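Local atomic coordinates of TRAP-T family transporter, DctP (Periplasmic binding) subunit (Sulfitobacter sp. NAS-14.1, PDB entry 4PF8), a protein that probably captures galacturonate, seen bound in its beta-D form, in the periplasm as the solute-binding subunit of a TRAP transporter. Residues Q94-T99 with E131-V136. Numbering follows the deposited sequence.
Sequences QAVPAT and EEKGIV
Val96 and Lys133 bring the two backbones closest, their CA atoms 6.6 Å apart, where the loop 94-99 enters its 3-10 turn and the chain 131-136 passes from helix to strand. No hydrogen bond joins the two segments; side chains bridge the gap. Lys133 does most of the reaching. Its chain, bent at chi2 (-58°) and again at chi4, lays CG, CD and CE against the carbonyl oxygen of Ala95, with CE 3.5 Å from Ala95 O; CE also comes within 4.4 Å of Pro97 CD. The Val96 and Lys133 side chains run antiparallel alongside each other: Val96 CG2, anti to its own carbonyl carbon, packs 3.8 Å from Lys133 CG and about as close to CB. The same methyl meets the tip of Ile135, with Val96 CG2 4.3 Å from Ile135 CD1. A Schellman motif ends helix 121-132 here, Ile135 N bonding to Leu130 O and Gly134 N to Glu131 O, with Gly134 as the positive-phi C-prime residue; Ile135 then starts strand 135-141, an outermost strand of the five-stranded sheet in this family 7 solute-binding protein. Leu77 and Arg78 of helix 70-79 also touch Ile135, while Ala129 and Leu130 back Val96. On the loop side, Thr99 N gives Val96 O the i to i+3 bond of the turn, and Thr99 OG1, in the carbonyl plane, adds a second at 2.8 Å from Val96 O.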
loop_
_atom_site.group_PDB
_atom_site.type_symbol
_atom_site.label_atom_id
_atom_site.label_comp_id
_atom_site.label_asym_id
_atom_site.label_seq_id
_atom_site.Cartn_x
_atom_site.Cartn_y
_atom_site.Cartn_z
ATOM N N GLN A 94 8.252 -3.582 -8.994
ATOM C CA GLN A 94 9.049 -3.406 -10.211
ATOM C C GLN A 94 10.510 -3.006 -9.932
ATOM O O GLN A 94 11.439 -3.560 -10.519
ATOM C CB GLN A 94 8.379 -2.396 -11.149
ATOM C CG GLN A 94 9.019 -2.326 -12.524
ATOM C CD GLN A 94 8.094 -1.735 -13.577
ATOM O OE1 GLN A 94 6.875 -1.677 -13.391
ATOM N NE2 GLN A 94 8.670 -1.304 -14.698
ATOM N N ALA A 95 10.710 -2.054 -9.028
ATOM C CA ALA A 95 12.036 -1.575 -8.690
ATOM C C ALA A 95 12.770 -2.558 -7.803
ATOM O O ALA A 95 13.992 -2.679 -7.883
ATOM C CB ALA A 95 11.929 -0.242 -7.968
ATOM N N VAL A 96 12.020 -3.222 -6.928
ATOM C CA VAL A 96 12.594 -4.091 -5.909
ATOM C C VAL A 96 11.875 -5.442 -5.916
ATOM O O VAL A 96 10.896 -5.647 -5.206
ATOM C CB VAL A 96 12.489 -3.448 -4.515
ATOM C CG1 VAL A 96 13.303 -4.275 -3.518
ATOM C CG2 VAL A 96 12.962 -1.997 -4.587
ATOM N N PRO A 97 12.357 -6.370 -6.741
ATOM C CA PRO A 97 11.612 -7.618 -6.952
ATOM C C PRO A 97 11.257 -8.395 -5.673
ATOM O O PRO A 97 10.187 -9.009 -5.628
ATOM C CB PRO A 97 12.545 -8.418 -7.861
ATOM C CG PRO A 97 13.262 -7.343 -8.660
ATOM C CD PRO A 97 13.465 -6.216 -7.702
ATOM N N ALA A 98 12.106 -8.351 -4.646
ATOM C CA ALA A 98 11.809 -9.079 -3.408
ATOM C C ALA A 98 10.470 -8.664 -2.797
ATOM O O ALA A 98 9.775 -9.479 -2.168
ATOM C CB ALA A 98 12.927 -8.890 -2.395
ATOM N N THR A 99 10.075 -7.416 -3.001
ATOM C CA THR A 99 8.871 -6.926 -2.358
ATOM C C THR A 99 7.600 -7.487 -2.991
ATOM O O THR A 99 6.543 -7.287 -2.447
ATOM C CB THR A 99 8.772 -5.386 -2.325
ATOM O OG1 THR A 99 8.668 -4.870 -3.659
ATOM C CG2 THR A 99 9.974 -4.801 -1.616
ATOM N N GLU A 131 17.425 -1.540 0.432
ATOM C CA GLU A 131 18.681 -0.811 0.543
ATOM C C GLU A 131 19.549 -1.050 -0.685
ATOM O O GLU A 131 20.258 -0.152 -1.145
ATOM C CB GLU A 131 19.433 -1.233 1.812
ATOM C CG GLU A 131 20.677 -0.405 2.085
ATOM C CD GLU A 131 21.458 -0.882 3.313
ATOM O OE1 GLU A 131 21.107 -1.940 3.878
ATOM O OE2 GLU A 131 22.420 -0.203 3.713
ATOM N N GLU A 132 19.502 -2.269 -1.221
ATOM C CA GLU A 132 20.240 -2.625 -2.435
ATOM C C GLU A 132 19.801 -1.833 -3.652
ATOM O O GLU A 132 20.541 -1.706 -4.641
ATOM C CB GLU A 132 20.086 -4.111 -2.721
ATOM C CG GLU A 132 20.865 -4.944 -1.742
ATOM C CD GLU A 132 20.698 -6.423 -1.976
ATOM O OE1 GLU A 132 19.802 -6.801 -2.773
ATOM O OE2 GLU A 132 21.456 -7.198 -1.347
ATOM N N LYS A 133 18.580 -1.319 -3.592
ATOM C CA LYS A 133 18.032 -0.540 -4.685
ATOM C C LYS A 133 17.989 0.960 -4.365
ATOM O O LYS A 133 17.297 1.725 -5.032
ATOM C CB LYS A 133 16.629 -1.048 -5.011
ATOM C CG LYS A 133 16.599 -2.472 -5.558
ATOM C CD LYS A 133 17.430 -2.605 -6.803
ATOM C CE LYS A 133 17.217 -3.935 -7.521
ATOM N NZ LYS A 133 17.596 -5.092 -6.694
ATOM N N GLY A 134 18.708 1.381 -3.328
ATOM C CA GLY A 134 18.791 2.806 -3.019
ATOM C C GLY A 134 17.742 3.387 -2.089
ATOM O O GLY A 134 17.511 4.601 -2.086
ATOM N N ILE A 135 17.099 2.545 -1.290
ATOM C CA ILE A 135 15.975 2.975 -0.474
ATOM C C ILE A 135 16.208 2.519 0.965
ATOM O O ILE A 135 16.478 1.339 1.204
ATOM C CB ILE A 135 14.669 2.336 -0.985
ATOM C CG1 ILE A 135 14.401 2.784 -2.415
ATOM C CG2 ILE A 135 13.503 2.702 -0.083
ATOM C CD1 ILE A 135 13.261 1.998 -3.081
ATOM N N VAL A 136 16.128 3.454 1.909
ATOM C CA VAL A 136 16.348 3.145 3.323
ATOM C C VAL A 136 14.996 3.113 4.034
ATOM O O VAL A 136 14.322 4.122 4.167
ATOM C CB VAL A 136 17.292 4.171 3.975
ATOM C CG1 VAL A 136 17.425 3.911 5.472
ATOM C CG2 VAL A 136 18.669 4.127 3.314
#